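Local coordinates for protein lipase (PDB 5AH0) that hydrolyses esters as a lipase probably of the alpha/beta-hydrolase fold, and also breaks down the polyester poly(butylene adipate-co-terephthalate), at residues 13-17 and 18-22; 211-215 and 216-220; 286-289 and 290-294. All coordinates share one frame; numbering follows the deposited sequence.

Interaction 1: 13-17 and 18-22; sequences MGWGR and NEVLG
V20 sets its CG2 methyl over one face of the W15 indole, a CH-pi contact in which CG2 lies 3.8 Å from the centroid of the five-membered ring and 19° off its normal. The methyl sits nearer the rim than the middle, with W15 CD1 to V20 CG2 at 3.6 Å. The indole reaches this place because its CG is tucked between the backbone N and the carbonyl carbon (chi1 62°), and its NE1 is tied to L23 O, which should limit its turning. Y25 meets the indole edge to face.

The chain reverses in a type I beta turn from G16 to E19, within the loop that leaves strand 6-9. In lipases of this fold the loop after the corresponding strand commonly contributes to the oxyanion hole. The turn is closed by E19 N to G16 O at 2.9 Å. E19 then adds a second link: its chain, extended beyond CG, runs back so that OE1 takes the G16 N-H at 2.7 Å, almost straight at 169°. G16 is thus held at both its N-H and its carbonyl by one residue. E19 OE2 has a weak hydrogen bond from D199 N. R17, at the second position of the turn, starts its side chain away from the following residues, and its NH1 forms a salt bridge with D31 OD1.

Interaction 2: 211-215 and 216-220; sequences SGESL and TDYTN
E213 lays its carboxylate against the backbone of the helix that follows, with E213 CD 3.7 Å from Y218 CA and E213 CG 3.9 Å from D217 CB. Its CG stands opposite the backbone N (chi1 -175°), which carries the extended chain across this first turn, while OE1 accepts from K210 N and forms a salt bridge with R221 NH2. Replacing it with alanine would probably leave the R221 guanidinium without this carboxylate mate and open a gap beside D217 and Y218.

S214 comes next and uses both oxygens. OG takes the D217 N-H at 3.1 Å, nearly straight (165°), and the carbonyl O receives Y218 N at 3.0 Å.

L215 O is gripped twice by T219, from its N at 2.8 Å and from its OG1 at 2.6 Å, the hydroxyl coming from above the carbonyl plane. The hydroxyl bond should hold the T219 side chain in one rotamer. L215 CD1 lies at the edge of the Y218 ring, 4.3 Å from Y218 CD2, and the leucine packs on V183 of helix 173-190. The S214 bond to D217 N is a serine N-cap, a side-chain oxygen taking up a first-turn amide, opening helix 215-223.

Interaction 3: 286-289 and 290-294; sequences LLYP and FGRFI
P289 rests its ring on F290 within the first turn of helix 288-294, a place well suited to proline because the amide nitrogens there have no carbonyl of a preceding helical turn to meet.

The backbone ladder starts at once. G291 N bonds to L287 O at 2.8 Å, R292 N to Y288 O at 3.2 Å and F293 N to P289 O at 2.9 Å, three successive steps of the alpha-helical pattern.

Apolar and CH-pi contacts gather round the F290 ring. P289 CG lies over one face, 4.2 Å from the ring centroid and 24° off its normal. With its CG anti to the carbonyl carbon (chi1 -57°), the phenylalanine folds back toward L286, and L286 O meets the ring edge 3.3 Å from F290 CD2. L286 CD1 adds a looser touch at CE2 of the same ring. Beyond these segments F178 of helix 173-190 meets F290 edge to face, joining the two helices.

On another side of the helix Y288 and R292 run alongside each other, the guanidinium turned about 22° from the phenol plane. The arginine meets the phenol through its aliphatic part: CG stands over the ring near its rim, and R292 CD approaches Y288 OH to 3.2 Å.

Followed from the N terminus, the three contacts come in series, each finished before the next begins, and none nests in or crosses another. Interaction 1 closes a tight turn in the loop between strand 6-9 of the parallel sheet and helix 32-38. Interaction 2 caps the start of helix 215-223, and interaction 3 makes up the short helix 288-294. They do not touch: their centres are about 17 Å (1 and 2), 23 Å (1 and 3) and 26 Å (2 and 3) apart. Helix 173-190 is their common neighbour, packed by residues of all three. F200 is a second link, touching M13 of interaction 1 and Y218 of interaction 2.

Interaction 1: 13-17 and 18-22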
# COMPACT_ATOMS: atom_id res chain seq x y z
N MET A 13 -1.12 -5.50 -4.96
CA MET A 13 -0.57 -6.81 -5.35
C MET A 13 0.69 -7.20 -4.60
O MET A 13 1.34 -8.19 -4.95
CB MET A 13 -0.27 -6.87 -6.85
CG MET A 13 -1.47 -6.65 -7.76
SD MET A 13 -2.70 -7.92 -7.56
CE MET A 13 -1.78 -9.43 -7.82
N GLY A 14 1.02 -6.45 -3.56
CA GLY A 14 2.16 -6.78 -2.72
C GLY A 14 1.96 -8.10 -2.00
O GLY A 14 0.83 -8.55 -1.85
N TRP A 15 3.07 -8.70 -1.55
CA TRP A 15 3.07 -10.04 -0.93
C TRP A 15 3.96 -10.12 0.32
O TRP A 15 4.89 -9.33 0.49
CB TRP A 15 3.52 -11.09 -1.95
CG TRP A 15 4.91 -10.86 -2.45
CD1 TRP A 15 6.06 -11.41 -1.95
CD2 TRP A 15 5.30 -10.03 -3.55
NE1 TRP A 15 7.15 -10.96 -2.68
CE2 TRP A 15 6.71 -10.12 -3.67
CE3 TRP A 15 4.60 -9.23 -4.46
CZ2 TRP A 15 7.42 -9.43 -4.65
CZ3 TRP A 15 5.32 -8.54 -5.42
CH2 TRP A 15 6.71 -8.64 -5.51
N GLY A 16 3.66 -11.08 1.20
CA GLY A 16 4.37 -11.21 2.46
C GLY A 16 5.58 -12.12 2.38
O GLY A 16 5.76 -12.84 1.40
N ARG A 17 6.39 -12.11 3.44
CA ARG A 17 7.69 -12.78 3.44
C ARG A 17 7.57 -14.29 3.33
O ARG A 17 8.51 -14.97 2.93
CB ARG A 17 8.45 -12.41 4.71
CG ARG A 17 8.59 -10.90 4.93
CD ARG A 17 9.13 -10.56 6.32
NE ARG A 17 10.33 -11.32 6.67
CZ ARG A 17 11.56 -11.04 6.23
NH1 ARG A 17 11.78 -10.03 5.41
NH2 ARG A 17 12.58 -11.80 6.62
N ASN A 18 6.41 -14.83 3.70
CA ASN A 18 6.16 -16.26 3.63
C ASN A 18 5.60 -16.67 2.27
O ASN A 18 5.22 -17.81 2.06
CB ASN A 18 5.20 -16.67 4.74
CG ASN A 18 5.77 -16.40 6.12
OD1 ASN A 18 6.98 -16.52 6.35
ND2 ASN A 18 4.90 -16.01 7.05
N GLU A 19 5.56 -15.71 1.36
CA GLU A 19 5.07 -15.92 0.00
C GLU A 19 6.17 -15.62 -1.01
O GLU A 19 7.12 -14.91 -0.69
CB GLU A 19 3.86 -15.03 -0.28
CG GLU A 19 2.62 -15.36 0.52
CD GLU A 19 1.57 -14.27 0.42
OE1 GLU A 19 1.90 -13.09 0.65
OE2 GLU A 19 0.40 -14.59 0.10
N VAL A 20 6.02 -16.15 -2.22
CA VAL A 20 6.95 -15.89 -3.31
C VAL A 20 8.38 -16.10 -2.85
O VAL A 20 9.14 -15.14 -2.73
CB VAL A 20 6.79 -14.45 -3.86
CG1 VAL A 20 7.61 -14.27 -5.14
CG2 VAL A 20 5.33 -14.15 -4.13
N LEU A 21 8.71 -17.35 -2.56
CA LEU A 21 10.06 -17.69 -2.13
C LEU A 21 11.07 -17.17 -3.14
O LEU A 21 10.86 -17.28 -4.35
CB LEU A 21 10.20 -19.20 -1.96
CG LEU A 21 9.97 -19.71 -0.55
CD1 LEU A 21 8.57 -19.36 -0.05
CD2 LEU A 21 10.18 -21.22 -0.50
N GLY A 22 12.14 -16.59 -2.64
CA GLY A 22 13.21 -16.17 -3.52
C GLY A 22 13.14 -14.72 -3.94
O GLY A 22 14.08 -14.22 -4.54

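Interaction 2: 211-215 and 216-220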
# COMPACT_ATOMS: atom_id res chain seq x y z
N SER A 211 -8.86 -26.81 -2.53
CA SER A 211 -7.83 -27.84 -2.50
C SER A 211 -7.54 -28.37 -3.90
O SER A 211 -8.45 -28.61 -4.68
CB SER A 211 -8.26 -28.99 -1.59
OG SER A 211 -7.42 -30.12 -1.78
N GLY A 212 -6.26 -28.51 -4.21
CA GLY A 212 -5.86 -29.06 -5.50
C GLY A 212 -6.13 -28.14 -6.68
O GLY A 212 -5.99 -28.55 -7.83
N GLU A 213 -6.53 -26.91 -6.39
CA GLU A 213 -6.76 -25.92 -7.43
C GLU A 213 -5.43 -25.31 -7.84
O GLU A 213 -4.64 -24.90 -6.99
CB GLU A 213 -7.72 -24.84 -6.94
CG GLU A 213 -8.11 -23.80 -7.99
CD GLU A 213 -9.21 -22.86 -7.50
OE1 GLU A 213 -9.20 -22.52 -6.30
OE2 GLU A 213 -10.07 -22.47 -8.32
N SER A 214 -5.18 -25.25 -9.14
CA SER A 214 -3.95 -24.64 -9.65
C SER A 214 -3.95 -23.14 -9.39
O SER A 214 -5.01 -22.53 -9.25
CB SER A 214 -3.79 -24.92 -11.14
OG SER A 214 -4.62 -24.06 -11.90
N LEU A 215 -2.76 -22.54 -9.31
CA LEU A 215 -2.65 -21.10 -9.10
C LEU A 215 -3.38 -20.32 -10.19
O LEU A 215 -4.08 -19.34 -9.90
CB LEU A 215 -1.18 -20.67 -9.09
CG LEU A 215 -0.95 -19.17 -8.89
CD1 LEU A 215 -1.43 -18.72 -7.51
CD2 LEU A 215 0.52 -18.82 -9.10
N THR A 216 -3.24 -20.78 -11.43
CA THR A 216 -3.87 -20.14 -12.57
C THR A 216 -5.40 -20.15 -12.48
O THR A 216 -6.04 -19.12 -12.72
CB THR A 216 -3.45 -20.83 -13.88
OG1 THR A 216 -2.06 -20.56 -14.14
CG2 THR A 216 -4.27 -20.31 -15.05
N ASP A 217 -5.98 -21.29 -12.13
CA ASP A 217 -7.43 -21.37 -11.99
C ASP A 217 -7.92 -20.52 -10.83
O ASP A 217 -8.93 -19.84 -10.94
CB ASP A 217 -7.89 -22.82 -11.78
CG ASP A 217 -7.86 -23.63 -13.05
OD1 ASP A 217 -7.14 -23.24 -14.00
OD2 ASP A 217 -8.58 -24.66 -13.11
N TYR A 218 -7.17 -20.55 -9.74
CA TYR A 218 -7.49 -19.76 -8.55
C TYR A 218 -7.48 -18.27 -8.91
O TYR A 218 -8.43 -17.54 -8.58
CB TYR A 218 -6.49 -20.07 -7.44
CG TYR A 218 -6.52 -19.14 -6.24
CD1 TYR A 218 -7.69 -18.89 -5.55
CD2 TYR A 218 -5.36 -18.49 -5.81
CE1 TYR A 218 -7.72 -18.04 -4.45
CE2 TYR A 218 -5.37 -17.64 -4.72
CZ TYR A 218 -6.55 -17.41 -4.05
OH TYR A 218 -6.58 -16.56 -2.96
N THR A 219 -6.43 -17.83 -9.61
CA THR A 219 -6.31 -16.43 -10.03
C THR A 219 -7.46 -15.97 -10.93
O THR A 219 -8.06 -14.93 -10.68
CB THR A 219 -4.98 -16.17 -10.79
OG1 THR A 219 -3.88 -16.71 -10.04
CG2 THR A 219 -4.76 -14.69 -10.98
N ASN A 220 -7.75 -16.76 -11.96
CA ASN A 220 -8.87 -16.46 -12.85
C ASN A 220 -10.21 -16.42 -12.13
O ASN A 220 -11.03 -15.56 -12.39
CB ASN A 220 -8.92 -17.45 -14.01
CG ASN A 220 -7.87 -17.17 -15.06
OD1 ASN A 220 -7.44 -16.02 -15.22
ND2 ASN A 220 -7.45 -18.20 -15.79

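Interaction 3: 286-289 and 290-294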
# COMPACT_ATOMS: atom_id res chain seq x y z
N LEU A 286 7.50 -6.18 -17.50
CA LEU A 286 6.10 -6.26 -17.07
C LEU A 286 5.36 -4.94 -17.22
O LEU A 286 4.25 -4.90 -17.73
CB LEU A 286 6.00 -6.71 -15.60
CG LEU A 286 4.60 -6.79 -14.96
CD1 LEU A 286 3.72 -7.75 -15.76
CD2 LEU A 286 4.65 -7.26 -13.51
N LEU A 287 6.00 -3.85 -16.81
CA LEU A 287 5.33 -2.56 -16.75
C LEU A 287 5.22 -1.84 -18.10
O LEU A 287 4.61 -0.76 -18.17
CB LEU A 287 6.08 -1.66 -15.77
CG LEU A 287 6.10 -2.17 -14.33
CD1 LEU A 287 6.80 -1.17 -13.44
CD2 LEU A 287 4.67 -2.40 -13.86
N TYR A 288 5.80 -2.42 -19.15
CA TYR A 288 5.85 -1.73 -20.44
C TYR A 288 4.45 -1.39 -21.01
O TYR A 288 4.19 -0.23 -21.33
CB TYR A 288 6.65 -2.54 -21.45
CG TYR A 288 6.62 -1.92 -22.83
CD1 TYR A 288 7.35 -0.77 -23.12
CD2 TYR A 288 5.83 -2.46 -23.85
CE1 TYR A 288 7.31 -0.18 -24.39
CE2 TYR A 288 5.79 -1.89 -25.12
CZ TYR A 288 6.53 -0.75 -25.38
OH TYR A 288 6.48 -0.18 -26.63
N PRO A 289 3.55 -2.38 -21.13
CA PRO A 289 2.26 -1.98 -21.70
C PRO A 289 1.44 -1.10 -20.76
O PRO A 289 0.68 -0.25 -21.22
CB PRO A 289 1.56 -3.33 -21.93
CG PRO A 289 2.12 -4.21 -20.87
CD PRO A 289 3.57 -3.80 -20.75
N PHE A 290 1.58 -1.29 -19.45
CA PHE A 290 0.80 -0.50 -18.51
C PHE A 290 1.25 0.96 -18.46
O PHE A 290 0.41 1.86 -18.46
CB PHE A 290 0.85 -1.18 -17.13
CG PHE A 290 0.35 -2.59 -17.18
CD1 PHE A 290 -1.00 -2.85 -17.42
CD2 PHE A 290 1.21 -3.66 -17.08
CE1 PHE A 290 -1.46 -4.14 -17.52
CE2 PHE A 290 0.74 -4.96 -17.18
CZ PHE A 290 -0.59 -5.20 -17.39
N GLY A 291 2.56 1.18 -18.46
CA GLY A 291 3.12 2.52 -18.61
C GLY A 291 2.62 3.23 -19.85
O GLY A 291 2.29 4.42 -19.80
N ARG A 292 2.57 2.52 -20.99
CA ARG A 292 2.10 3.14 -22.23
C ARG A 292 0.61 3.40 -22.18
O ARG A 292 0.15 4.44 -22.66
CB ARG A 292 2.45 2.26 -23.45
CG ARG A 292 3.94 2.29 -23.78
CD ARG A 292 4.29 1.64 -25.10
NE ARG A 292 4.26 2.54 -26.24
CZ ARG A 292 3.29 2.54 -27.15
NH1 ARG A 292 2.28 1.67 -27.03
NH2 ARG A 292 3.33 3.39 -28.16
N PHE A 293 -0.14 2.48 -21.58
CA PHE A 293 -1.57 2.70 -21.45
C PHE A 293 -1.84 3.96 -20.62
O PHE A 293 -2.61 4.80 -21.04
CB PHE A 293 -2.29 1.51 -20.80
CG PHE A 293 -3.74 1.79 -20.53
CD1 PHE A 293 -4.68 1.62 -21.53
CD2 PHE A 293 -4.15 2.27 -19.29
CE1 PHE A 293 -6.03 1.91 -21.31
CE2 PHE A 293 -5.49 2.56 -19.05
CZ PHE A 293 -6.44 2.37 -20.06
N ILE A 294 -1.23 4.07 -19.45
CA ILE A 294 -1.45 5.22 -18.57
C ILE A 294 -1.00 6.52 -19.23
O ILE A 294 -1.65 7.56 -19.08
CB ILE A 294 -0.72 5.06 -17.22
CG1 ILE A 294 -1.24 3.82 -16.49
CG2 ILE A 294 -0.92 6.29 -16.32
CD1 ILE A 294 -0.45 3.47 -15.28